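Local coordinates for protein xylanase inhibitor TL-XI (Triticum aestivum, PDB 3G7M) that inhibits xylanases noncompetitively, as a small member of the thaumatin-like protein family of plants, at residues A[10-15]-A[27-32]; A[49-54]-A[62-67]. The protein carries 4 engineered substitutions. All blocks are in the same frame, centred on the assembly; numbering follows the deposited sequence.

Overall arrangement
Contact 1 (10-15 with 27-32) closes along the chain before contact 2 (49-54 with 62-67) begins, and their centres lie about 10 Å apart on the same side of the protein's centre. Both reach one six-stranded antiparallel sheet, in which strands 13-19 and 44-52 are neighbours. The two contacts are joined directly: W14 N lies 2.6 Å from R51 O, a probable hydrogen bond, and the R51 guanidinium returns to the carbonyl of W14. Each contact ties a mostly irregular segment to one of these strands, 27-32 to the first and 62-67 to the second. Together they stitch outlying chain onto the sheet of this helix-free thaumatin-like protein.

Contact 1: residues A[10-15]-A[27-32]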
loop_
_atom_site.group_PDB
_atom_site.type_symbol
_atom_site.label_atom_id
_atom_site.label_comp_id
_atom_site.label_asym_id
_atom_site.label_seq_id
_atom_site.Cartn_x
_atom_site.Cartn_y
_atom_site.Cartn_z
ATOM N N HIS A 10 -15.940 3.288 2.730
ATOM C CA HIS A 10 -16.818 4.302 3.320
ATOM C C HIS A 10 -16.231 4.929 4.608
ATOM O O HIS A 10 -16.889 5.708 5.292
ATOM C CB HIS A 10 -18.167 3.678 3.643
ATOM C CG HIS A 10 -18.889 3.140 2.447
ATOM N ND1 HIS A 10 -19.275 3.947 1.385
ATOM C CD2 HIS A 10 -19.339 1.881 2.169
ATOM C CE1 HIS A 10 -19.914 3.206 0.493
ATOM N NE2 HIS A 10 -19.964 1.949 0.942
ATOM N N PHE A 11 -15.004 4.565 4.946
ATOM C CA PHE A 11 -14.336 5.083 6.129
ATOM C C PHE A 11 -12.958 5.607 5.763
ATOM O O PHE A 11 -12.403 5.257 4.736
ATOM C CB PHE A 11 -14.230 4.021 7.238
ATOM C CG PHE A 11 -13.803 2.691 6.744
ATOM C CD1 PHE A 11 -14.730 1.687 6.541
ATOM C CD2 PHE A 11 -12.469 2.434 6.442
ATOM C CE1 PHE A 11 -14.342 0.431 6.058
ATOM C CE2 PHE A 11 -12.074 1.177 5.957
ATOM C CZ PHE A 11 -13.021 0.176 5.767
ATOM N N THR A 12 -12.413 6.465 6.609
ATOM C CA THR A 12 -11.100 7.019 6.365
ATOM C C THR A 12 -10.040 5.919 6.457
ATOM O O THR A 12 -10.024 5.156 7.427
ATOM C CB THR A 12 -10.797 8.129 7.390
ATOM O OG1 THR A 12 -11.964 8.974 7.535
ATOM C CG2 THR A 12 -9.595 8.968 6.935
ATOM N N VAL A 13 -9.172 5.821 5.452
ATOM C CA VAL A 13 -7.946 5.020 5.592
ATOM C C VAL A 13 -6.653 5.855 5.522
ATOM O O VAL A 13 -6.621 6.932 4.885
ATOM C CB VAL A 13 -7.860 3.859 4.597
ATOM C CG1 VAL A 13 -9.172 3.144 4.512
ATOM C CG2 VAL A 13 -7.443 4.333 3.277
ATOM N N TRP A 14 -5.602 5.346 6.185
ATOM C CA TRP A 14 -4.311 6.028 6.302
ATOM C C TRP A 14 -3.218 5.244 5.571
ATOM O O TRP A 14 -2.558 4.398 6.172
ATOM C CB TRP A 14 -3.949 6.202 7.793
ATOM C CG TRP A 14 -4.610 7.398 8.471
ATOM C CD1 TRP A 14 -4.079 8.673 8.636
ATOM C CD2 TRP A 14 -5.904 7.435 9.051
ATOM N NE1 TRP A 14 -4.972 9.477 9.289
ATOM C CE2 TRP A 14 -6.101 8.748 9.559
ATOM C CE3 TRP A 14 -6.919 6.491 9.200
ATOM C CZ2 TRP A 14 -7.285 9.137 10.205
ATOM C CZ3 TRP A 14 -8.104 6.874 9.857
ATOM C CH2 TRP A 14 -8.272 8.193 10.349
ATOM N N PRO A 15 -3.025 5.508 4.270
ATOM C CA PRO A 15 -2.048 4.736 3.499
ATOM C C PRO A 15 -0.631 4.964 4.005
ATOM O O PRO A 15 -0.324 6.062 4.450
ATOM C CB PRO A 15 -2.191 5.301 2.073
ATOM C CG PRO A 15 -3.498 5.929 2.040
ATOM C CD PRO A 15 -3.737 6.471 3.417
ATOM N N GLY A 27 3.224 8.652 4.756
ATOM C CA GLY A 27 1.843 8.433 4.354
ATOM C C GLY A 27 0.980 9.669 4.460
ATOM O O GLY A 27 1.462 10.803 4.695
ATOM N N THR A 28 -0.324 9.432 4.333
ATOM C CA THR A 28 -1.307 10.489 4.437
ATOM C C THR A 28 -2.635 10.033 5.090
ATOM O O THR A 28 -2.817 8.867 5.493
ATOM C CB THR A 28 -1.529 11.128 3.065
ATOM O OG1 THR A 28 -2.232 12.354 3.226
ATOM C CG2 THR A 28 -2.316 10.214 2.159
ATOM N N GLU A 29 -3.544 10.979 5.227
ATOM C CA GLU A 29 -4.887 10.666 5.640
ATOM C C GLU A 29 -5.755 10.712 4.367
ATOM O O GLU A 29 -5.766 11.731 3.638
ATOM C CB GLU A 29 -5.343 11.679 6.703
ATOM C CG GLU A 29 -6.850 11.680 7.028
ATOM C CD GLU A 29 -7.157 12.704 8.096
ATOM O OE1 GLU A 29 -6.439 13.741 8.150
ATOM O OE2 GLU A 29 -8.107 12.476 8.886
ATOM N N LEU A 30 -6.446 9.608 4.074
ATOM C CA LEU A 30 -7.356 9.588 2.940
ATOM C C LEU A 30 -8.823 9.398 3.323
ATOM O O LEU A 30 -9.229 8.303 3.693
ATOM C CB LEU A 30 -6.949 8.537 1.917
ATOM C CG LEU A 30 -5.772 8.865 1.004
ATOM C CD1 LEU A 30 -5.675 7.807 -0.057
ATOM C CD2 LEU A 30 -5.869 10.245 0.362
ATOM N N HIS A 31 -9.613 10.465 3.219
ATOM C CA HIS A 31 -11.050 10.372 3.393
ATOM C C HIS A 31 -11.664 9.531 2.284
ATOM O O HIS A 31 -11.085 9.396 1.218
ATOM C CB HIS A 31 -11.678 11.767 3.434
ATOM C CG HIS A 31 -11.231 12.581 4.605
ATOM N ND1 HIS A 31 -10.197 13.496 4.523
ATOM C CD2 HIS A 31 -11.657 12.599 5.897
ATOM C CE1 HIS A 31 -10.022 14.064 5.707
ATOM N NE2 HIS A 31 -10.895 13.538 6.557
ATOM N N PRO A 32 -12.841 8.946 2.543
ATOM C CA PRO A 32 -13.551 8.245 1.500
ATOM C C PRO A 32 -13.598 9.072 0.219
ATOM O O PRO A 32 -14.096 10.212 0.215
ATOM C CB PRO A 32 -14.951 8.078 2.095
ATOM C CG PRO A 32 -14.730 7.967 3.495
ATOM C CD PRO A 32 -13.575 8.873 3.817
#
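The W14 indole and the E29 carboxylate lie side by side with planes 23° apart, and the stem of E29 approaches the ring obliquely, its CB 3.4 Å from W14 NE1. One face of the indole carries the T12 methyl CG2, 3.7 Å above the plane and offset toward the rim. With OG1 turned beside the T12 backbone N (chi1 -44°), that methyl falls anti to the N and over the indole. A glutamate suits this place because its methylenes can line a ring while its charge stays at the exposed surface. An alanine in place of W14 would probably strip the T12 methyl and the E29 stem of their shared apolar surface and set the glutamate free to turn. Behind these side chains V13 and L30 form an antiparallel hydrogen-bonded pair, V13 N to L30 O at 3.0 Å and L30 N to V13 O at 2.8 Å. The bridge fastens the chain just beyond the edge strand 26-27 to the start of strand 13-19, so the border of the six-stranded sheet runs on into loop. P15 has no N-H with which to carry the pairing further; its CD faces T28 O, while its carbonyl takes a weak bond from T28 N. On the buried side L30 crosses P15 at about a right angle, CD1 packing on P15 CG at 3.6 Å. N7, from strand 3-7, gives its amide to F11 O and more weakly to L30 O. P32 rests its CG 3.6 Å from H10 C.

Contact 2: residues A[49-54]-A[62-67]; sequences WGRTGC and GRCQTG
T52 and T66 face each other as a single antiparallel hydrogen-bonded pair: T52 N gives a weak bond to T66 O, but T52 O receives two amides, T66 N at 3.3 Å in a fairly straight bond and Q65 N in a weak, bent one. Q65 N also leans weakly on G53 O. Across the pair the hydroxyls of T52 and T66 are hydrogen-bonded, OG1 to OG1; each lies between its own backbone N and carbonyl carbon (chi1 61° and 57°), which brings the two oxygens together, and T66 OG1 also accepts a weak bond from N108. Threonine fits here because it pairs a hydroxyl for this bond with a branched CB suited to extended chain. Farther along, W49 NE1 donates to G67 O at 3.0 Å, the oxygen standing at the ring edge, the bond using a lone pair in the carbonyl plane and tilted 21° from the ring. G67 turns with positive phi, and a side chain there would run into G50 O, so glycine is the natural occupant. R51 bends at chi3, and its guanidinium serves the neighbouring strand, NE to W14 O; a bound sodium ion is about 4 Å from this side chain. At the other end C54 and C64 are joined SG to SG at 2.1 Å. With Q65 and T66 both opposite T52, this is a classic beta bulge, beside a disulfide that cross-links the chain just after strand 44-52 to the returning chain, in keeping with the disulfide-rich thaumatin family.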
loop_
_atom_site.group_PDB
_atom_site.type_symbol
_atom_site.label_atom_id
_atom_site.label_comp_id
_atom_site.label_asym_id
_atom_site.label_seq_id
_atom_site.Cartn_x
_atom_site.Cartn_y
_atom_site.Cartn_z
ATOM N N TRP A 49 0.605 -0.227 2.348
ATOM C CA TRP A 49 -0.552 -0.754 3.073
ATOM C C TRP A 49 -1.420 0.356 3.621
ATOM O O TRP A 49 -0.942 1.458 3.832
ATOM C CB TRP A 49 -0.101 -1.678 4.225
ATOM C CG TRP A 49 0.548 -0.965 5.367
ATOM C CD1 TRP A 49 -0.052 -0.533 6.492
ATOM C CD2 TRP A 49 1.934 -0.629 5.489
ATOM N NE1 TRP A 49 0.863 0.068 7.321
ATOM C CE2 TRP A 49 2.094 0.024 6.730
ATOM C CE3 TRP A 49 3.056 -0.817 4.670
ATOM C CZ2 TRP A 49 3.322 0.508 7.171
ATOM C CZ3 TRP A 49 4.275 -0.335 5.106
ATOM C CH2 TRP A 49 4.396 0.321 6.348
ATOM N N GLY A 50 -2.685 0.042 3.885
ATOM C CA GLY A 50 -3.597 0.982 4.522
ATOM C C GLY A 50 -3.780 0.745 6.011
ATOM O O GLY A 50 -3.731 -0.399 6.479
ATOM N N ARG A 51 -4.015 1.842 6.745
ATOM C CA ARG A 51 -4.270 1.797 8.180
ATOM C C ARG A 51 -5.611 2.426 8.491
ATOM O O ARG A 51 -5.972 3.458 7.911
ATOM C CB ARG A 51 -3.190 2.553 8.934
ATOM C CG ARG A 51 -1.765 2.220 8.524
ATOM C CD ARG A 51 -0.834 3.260 9.100
ATOM N NE ARG A 51 -0.815 4.476 8.304
ATOM C CZ ARG A 51 -0.252 5.610 8.694
ATOM N NH1 ARG A 51 0.309 5.691 9.890
ATOM N NH2 ARG A 51 -0.259 6.665 7.888
ATOM N N THR A 52 -6.347 1.801 9.413
ATOM C CA THR A 52 -7.676 2.287 9.764
ATOM C C THR A 52 -7.694 2.613 11.220
ATOM O O THR A 52 -6.920 2.042 11.969
ATOM C CB THR A 52 -8.775 1.238 9.479
ATOM O OG1 THR A 52 -8.552 0.045 10.258
ATOM C CG2 THR A 52 -8.830 0.895 7.986
ATOM N N GLY A 53 -8.587 3.525 11.614
ATOM C CA GLY A 53 -8.828 3.860 13.018
ATOM C C GLY A 53 -7.651 4.556 13.672
ATOM O O GLY A 53 -7.258 4.231 14.806
ATOM N N CYS A 54 -7.069 5.509 12.945
ATOM C CA CYS A 54 -5.903 6.249 13.438
ATOM C C CYS A 54 -6.384 7.487 14.149
ATOM O O CYS A 54 -7.118 8.284 13.578
ATOM C CB CYS A 54 -4.950 6.627 12.300
ATOM S SG CYS A 54 -4.430 5.210 11.306
ATOM N N GLY A 62 -0.264 8.812 18.968
ATOM C CA GLY A 62 -1.465 8.004 18.768
ATOM C C GLY A 62 -1.140 6.711 18.010
ATOM O O GLY A 62 0.013 6.488 17.588
ATOM N N ARG A 63 -2.155 5.856 17.858
ATOM C CA ARG A 63 -1.992 4.527 17.288
ATOM C C ARG A 63 -3.132 4.317 16.290
ATOM O O ARG A 63 -4.227 4.923 16.405
ATOM C CB ARG A 63 -2.045 3.464 18.407
ATOM C CG ARG A 63 -1.743 2.024 17.949
ATOM C CD ARG A 63 -2.254 0.921 18.917
ATOM N NE ARG A 63 -1.394 0.769 20.103
ATOM C CZ ARG A 63 -1.717 1.167 21.343
ATOM N NH1 ARG A 63 -2.902 1.741 21.576
ATOM N NH2 ARG A 63 -0.856 0.991 22.355
ATOM N N CYS A 64 -2.890 3.448 15.316
ATOM C CA CYS A 64 -3.949 2.994 14.431
ATOM C C CYS A 64 -4.492 1.625 14.882
ATOM O O CYS A 64 -3.764 0.815 15.464
ATOM C CB CYS A 64 -3.427 2.892 12.998
ATOM S SG CYS A 64 -2.830 4.435 12.344
ATOM N N GLN A 65 -5.773 1.387 14.592
ATOM C CA GLN A 65 -6.498 0.181 14.983
ATOM C C GLN A 65 -5.962 -1.036 14.203
ATOM O O GLN A 65 -5.744 -2.111 14.795
ATOM C CB GLN A 65 -8.008 0.374 14.757
ATOM C CG GLN A 65 -8.913 -0.477 15.680
ATOM C CD GLN A 65 -10.382 -0.387 15.291
ATOM O OE1 GLN A 65 -10.992 0.686 15.322
ATOM N NE2 GLN A 65 -10.962 -1.537 14.911
ATOM N N THR A 66 -5.733 -0.868 12.896
ATOM C CA THR A 66 -5.099 -1.910 12.116
ATOM C C THR A 66 -3.985 -1.348 11.288
ATOM O O THR A 66 -4.093 -0.244 10.768
ATOM C CB THR A 66 -6.047 -2.592 11.141
ATOM O OG1 THR A 66 -6.615 -1.604 10.289
ATOM C CG2 THR A 66 -7.155 -3.349 11.887
ATOM N N GLY A 67 -2.918 -2.137 11.161
ATOM C CA GLY A 67 -1.783 -1.765 10.311
ATOM C C GLY A 67 -0.927 -0.640 10.848
ATOM O O GLY A 67 -0.240 0.014 10.085
#